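Local coordinates for putative branched-chain amino acid ABC transporter, periplasmic branched-chain amino acid-binding protein (Pseudomonas protegens Pf-5, PDB 4RU0), which probably binds a small solute, perhaps a branched-chain amino acid, in the periplasm for delivery to an ABC transporter, at residues Ala340-Gln345 / Asp369-Asp374; Thr139-Thr142 / Val146-Tyr149. All coordinates share one frame; numbering follows the deposited sequence.

How the contacts relate
The two contacts share no helix or strand, and their nearest atoms stay about 11 Å apart. Contact 1 is a surface contact between helices 325-348 and 369-375, made by two part-exposed arginines gathered round one carboxylate. Contact 2 is buried and local: its segments lie in one loop between strands 131-132 and 150-151, only a few residues apart, and a phenylalanine ring closes on a 3-10 turn under helix 418-435. Charge governs the first, with a small buried area of 76 Å²; apolar CH-pi packing governs the second, which buries about twice as much. Both belong to the periplasmic binding protein fold.

Contact 1 (Ala340-Gln345 / Asp369-Asp374); sequences AIRTAQ and DARLKD
R371 brings NH2 over one face of the R342 guanidinium, 3.1 Å from R342 NH1, between two helices of the type I periplasmic binding protein fold. Seen from the other partner, R342 NH1 stands obliquely to the R371 group. Both atoms are donors, so they do not bond to each other; what brings them together is E339, whose OE1 forms salt bridges with both. The arrangement is a small charge cluster, one carboxylate oxygen shared by two guanidinium groups, and the negative charge probably offsets the closeness of the two positive ones. NH2 of R371 is 3.5 Å from R342 CZ and also packs against the chain, 3.6 Å from R342 CD. The two guanidinium planes are turned 40° apart, so this is no flat stack.

Each arginine starts with CG trans to its backbone nitrogen but bends at a different point. R342 runs straight through chi2 and turns at chi3 (-67°), which folds its guanidinium back towards E339, three residues earlier on the same helix. R371 bends sooner, at chi2 (59°), and then stretches across to helix 325-348. The carboxylate thus belongs to one helix, and R371 links the other to it.

Further out, T343 OG1 bonds to the backbone oxygen of E339, tying in the helix turn that carries the shared carboxylate. On helix 369-375, D374 O accepts a bond from R303 NH2 of helix 299-309. The bridge between the helices themselves is thin and lies at the surface, ending at R371 NH2, 3.7 Å from R342 NE.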
loop_
_atom_site.group_PDB
_atom_site.type_symbol
_atom_site.label_atom_id
_atom_site.label_comp_id
_atom_site.label_asym_id
_atom_site.label_seq_id
_atom_site.Cartn_x
_atom_site.Cartn_y
_atom_site.Cartn_z
ATOM N N ALA A 340 -10.832 2.795 11.605
ATOM C CA ALA A 340 -10.387 1.949 12.704
ATOM C C ALA A 340 -10.756 2.590 14.034
ATOM O O ALA A 340 -11.280 1.930 14.933
ATOM C CB ALA A 340 -8.886 1.708 12.626
ATOM N N ILE A 341 -10.474 3.883 14.143
ATOM C CA ILE A 341 -10.826 4.655 15.323
ATOM C C ILE A 341 -12.336 4.649 15.529
ATOM O O ILE A 341 -12.822 4.340 16.619
ATOM C CB ILE A 341 -10.322 6.105 15.211
ATOM C CG1 ILE A 341 -8.794 6.136 15.264
ATOM C CG2 ILE A 341 -10.923 6.965 16.316
ATOM C CD1 ILE A 341 -8.196 7.459 14.862
ATOM N N ARG A 342 -13.065 4.974 14.464
ATOM C CA ARG A 342 -14.522 4.978 14.480
ATOM C C ARG A 342 -15.073 3.629 14.928
ATOM O O ARG A 342 -15.985 3.567 15.748
ATOM C CB ARG A 342 -15.064 5.341 13.095
ATOM C CG ARG A 342 -16.575 5.227 12.956
ATOM C CD ARG A 342 -17.065 5.796 11.629
ATOM N NE ARG A 342 -16.873 7.241 11.545
ATOM C CZ ARG A 342 -16.014 7.838 10.726
ATOM N NH1 ARG A 342 -15.263 7.115 9.914
ATOM N NH2 ARG A 342 -15.906 9.158 10.716
ATOM N N THR A 343 -14.503 2.554 14.398
ATOM C CA THR A 343 -14.938 1.204 14.739
ATOM C C THR A 343 -14.785 0.926 16.232
ATOM O O THR A 343 -15.653 0.308 16.849
ATOM C CB THR A 343 -14.144 0.141 13.944
ATOM O OG1 THR A 343 -14.181 0.456 12.548
ATOM C CG2 THR A 343 -14.721 -1.250 14.164
ATOM N N ALA A 344 -13.678 1.389 16.805
ATOM C CA ALA A 344 -13.373 1.105 18.201
ATOM C C ALA A 344 -14.246 1.933 19.142
ATOM O O ALA A 344 -14.644 1.455 20.200
ATOM C CB ALA A 344 -11.893 1.352 18.486
ATOM N N GLN A 345 -14.549 3.165 18.743
ATOM C CA GLN A 345 -15.473 4.018 19.489
ATOM C C GLN A 345 -16.825 3.339 19.694
ATOM O O GLN A 345 -17.547 3.655 20.635
ATOM C CB GLN A 345 -15.680 5.357 18.778
ATOM C CG GLN A 345 -14.520 6.323 18.899
ATOM C CD GLN A 345 -14.827 7.659 18.260
ATOM O OE1 GLN A 345 -15.962 7.917 17.869
ATOM N NE2 GLN A 345 -13.820 8.516 18.149
ATOM N N ASP A 369 -19.461 -1.981 0.840
ATOM C CA ASP A 369 -19.709 -1.095 -0.290
ATOM C C ASP A 369 -20.659 0.024 0.126
ATOM O O ASP A 369 -20.526 1.166 -0.324
ATOM C CB ASP A 369 -20.282 -1.868 -1.473
ATOM C CG ASP A 369 -19.216 -2.576 -2.273
ATOM O OD1 ASP A 369 -18.096 -2.033 -2.376
ATOM O OD2 ASP A 369 -19.500 -3.672 -2.797
ATOM N N ALA A 370 -21.617 -0.312 0.986
ATOM C CA ALA A 370 -22.529 0.680 1.540
ATOM C C ALA A 370 -21.744 1.739 2.300
ATOM O O ALA A 370 -21.973 2.941 2.142
ATOM C CB ALA A 370 -23.549 0.018 2.451
ATOM N N ARG A 371 -20.805 1.273 3.117
ATOM C CA ARG A 371 -19.972 2.151 3.921
ATOM C C ARG A 371 -19.058 3.003 3.039
ATOM O O ARG A 371 -18.862 4.190 3.298
ATOM C CB ARG A 371 -19.159 1.320 4.912
ATOM C CG ARG A 371 -18.201 2.113 5.768
ATOM C CD ARG A 371 -18.926 3.161 6.584
ATOM N NE ARG A 371 -18.019 4.226 6.993
ATOM C CZ ARG A 371 -18.383 5.282 7.706
ATOM N NH1 ARG A 371 -19.642 5.418 8.098
ATOM N NH2 ARG A 371 -17.486 6.202 8.027
ATOM N N LEU A 372 -18.508 2.392 1.992
ATOM C CA LEU A 372 -17.659 3.107 1.042
ATOM C C LEU A 372 -18.434 4.218 0.341
ATOM O O LEU A 372 -17.888 5.287 0.058
ATOM C CB LEU A 372 -17.076 2.143 -0.000
ATOM C CG LEU A 372 -15.956 1.189 0.427
ATOM C CD1 LEU A 372 -15.704 0.150 -0.658
ATOM C CD2 LEU A 372 -14.673 1.951 0.744
ATOM N N LYS A 373 -19.707 3.954 0.059
ATOM C CA LYS A 373 -20.570 4.943 -0.578
ATOM C C LYS A 373 -20.781 6.149 0.337
ATOM O O LYS A 373 -20.802 7.290 -0.126
ATOM C CB LYS A 373 -21.909 4.320 -0.960
ATOM N N ASP A 374 -20.925 5.896 1.634
ATOM C CA ASP A 374 -21.098 6.977 2.600
ATOM C C ASP A 374 -19.908 7.934 2.606
ATOM O O ASP A 374 -20.079 9.141 2.430
ATOM C CB ASP A 374 -21.320 6.419 4.008
ATOM C CG ASP A 374 -22.730 5.910 4.216
ATOM O OD1 ASP A 374 -23.643 6.745 4.383
ATOM O OD2 ASP A 374 -22.930 4.679 4.214
#

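Contact 2 (Thr139-Thr142 / Val146-Tyr149)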
loop_
_atom_site.group_PDB
_atom_site.type_symbol
_atom_site.label_atom_id
_atom_site.label_comp_id
_atom_site.label_asym_id
_atom_site.label_seq_id
_atom_site.Cartn_x
_atom_site.Cartn_y
_atom_site.Cartn_z
ATOM N N THR A 139 4.957 -9.369 5.265
ATOM C CA THR A 139 3.798 -10.110 4.781
ATOM C C THR A 139 3.302 -11.101 5.840
ATOM O O THR A 139 2.102 -11.320 5.976
ATOM C CB THR A 139 4.091 -10.867 3.450
ATOM O OG1 THR A 139 5.152 -11.805 3.645
ATOM C CG2 THR A 139 4.487 -9.886 2.353
ATOM N N GLU A 140 4.218 -11.675 6.611
ATOM C CA GLU A 140 3.824 -12.629 7.640
ATOM C C GLU A 140 3.043 -11.955 8.770
ATOM O O GLU A 140 2.427 -12.630 9.588
ATOM C CB GLU A 140 5.047 -13.369 8.201
ATOM C CG GLU A 140 6.053 -12.502 8.933
ATOM C CD GLU A 140 7.045 -11.843 7.997
ATOM O OE1 GLU A 140 6.882 -11.996 6.766
ATOM O OE2 GLU A 140 7.985 -11.177 8.492
ATOM N N ALA A 141 3.044 -10.626 8.806
ATOM C CA ALA A 141 2.262 -9.911 9.807
ATOM C C ALA A 141 0.776 -9.935 9.449
ATOM O O ALA A 141 -0.053 -9.356 10.156
ATOM C CB ALA A 141 2.756 -8.484 9.961
ATOM N N THR A 142 0.441 -10.605 8.351
ATOM C CA THR A 142 -0.951 -10.902 8.046
ATOM C C THR A 142 -1.545 -11.725 9.190
ATOM O O THR A 142 -2.699 -11.529 9.581
ATOM C CB THR A 142 -1.100 -11.673 6.719
ATOM O OG1 THR A 142 -0.500 -10.927 5.652
ATOM C CG2 THR A 142 -2.566 -11.904 6.395
ATOM N N VAL A 146 0.566 -13.803 15.589
ATOM C CA VAL A 146 2.005 -13.709 15.819
ATOM C C VAL A 146 2.429 -12.243 15.826
ATOM O O VAL A 146 3.397 -11.866 16.485
ATOM C CB VAL A 146 2.789 -14.505 14.758
ATOM C CG1 VAL A 146 4.290 -14.280 14.885
ATOM C CG2 VAL A 146 2.467 -15.989 14.886
ATOM N N PHE A 147 1.668 -11.409 15.119
ATOM C CA PHE A 147 1.958 -9.978 15.036
ATOM C C PHE A 147 0.800 -9.107 15.520
ATOM O O PHE A 147 0.148 -8.445 14.718
ATOM C CB PHE A 147 2.321 -9.601 13.602
ATOM C CG PHE A 147 3.633 -10.160 13.150
ATOM C CD1 PHE A 147 3.706 -11.428 12.602
ATOM C CD2 PHE A 147 4.797 -9.417 13.275
ATOM C CE1 PHE A 147 4.916 -11.942 12.185
ATOM C CE2 PHE A 147 6.006 -9.925 12.861
ATOM C CZ PHE A 147 6.069 -11.189 12.314
ATOM N N PRO A 148 0.567 -9.081 16.842
ATOM C CA PRO A 148 -0.569 -8.371 17.438
ATOM C C PRO A 148 -0.657 -6.901 17.037
ATOM O O PRO A 148 -1.761 -6.405 16.822
ATOM C CB PRO A 148 -0.309 -8.493 18.947
ATOM C CG PRO A 148 0.618 -9.633 19.092
ATOM C CD PRO A 148 1.459 -9.650 17.866
ATOM N N TYR A 149 0.480 -6.218 16.932
ATOM C CA TYR A 149 0.474 -4.779 16.686
ATOM C C TYR A 149 1.150 -4.365 15.375
ATOM O O TYR A 149 1.606 -3.235 15.229
ATOM C CB TYR A 149 1.117 -4.061 17.876
ATOM C CG TYR A 149 0.247 -4.158 19.105
ATOM C CD1 TYR A 149 0.409 -5.195 20.017
ATOM C CD2 TYR A 149 -0.776 -3.242 19.326
ATOM C CE1 TYR A 149 -0.405 -5.299 21.128
ATOM C CE2 TYR A 149 -1.593 -3.339 20.436
ATOM C CZ TYR A 149 -1.408 -4.368 21.330
ATOM O OH TYR A 149 -2.221 -4.464 22.434
#
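A141 and F147 bring the two backbones nearest each other, with their CA atoms 5.2 Å apart, inside the loop that joins strands 131-132 and 150-151 of this periplasmic binding protein fold. Residues 139-142 form a single 3-10 turn closed by T142 N to T139 O (3.0 Å), whereas 146-149 runs without regular structure. The two short runs lie nearly at right angles, and F147 points its side chain at the turn.

The F147 ring lies against A141 and E140. A141 CB sits over one face in a CH-pi contact, 4.1 Å from the ring centroid and 26° off the normal, towards the CG side of the ring. At the far end, E140 CG meets CE1 of F147 at 3.5 Å. E140 O approaches CD1 of F147 obliquely, also at 3.5 Å, so the ring rests on backbone as well as side chain. With chi1 at -69°, F147 CG stands opposite its own carbonyl carbon, directing the ring to the turn. Beyond CG the E140 chain bends at chi2, and its carboxylate lies farther from the ring than CG does, the planes 65° apart. OE2 of E140 forms a long, weak ion pair with R138.

Helix 418-435 covers this buried corner: F432 meets the F147 ring, K428 touches T139 and E140, and I425 touches T142. Farther along the chain, Y149 makes a cation-pi contact with R359. The turn is gripped a second time at its carbonyl, as T142 OG1 donates to T139 O over 2.7 Å, in the carbonyl plane.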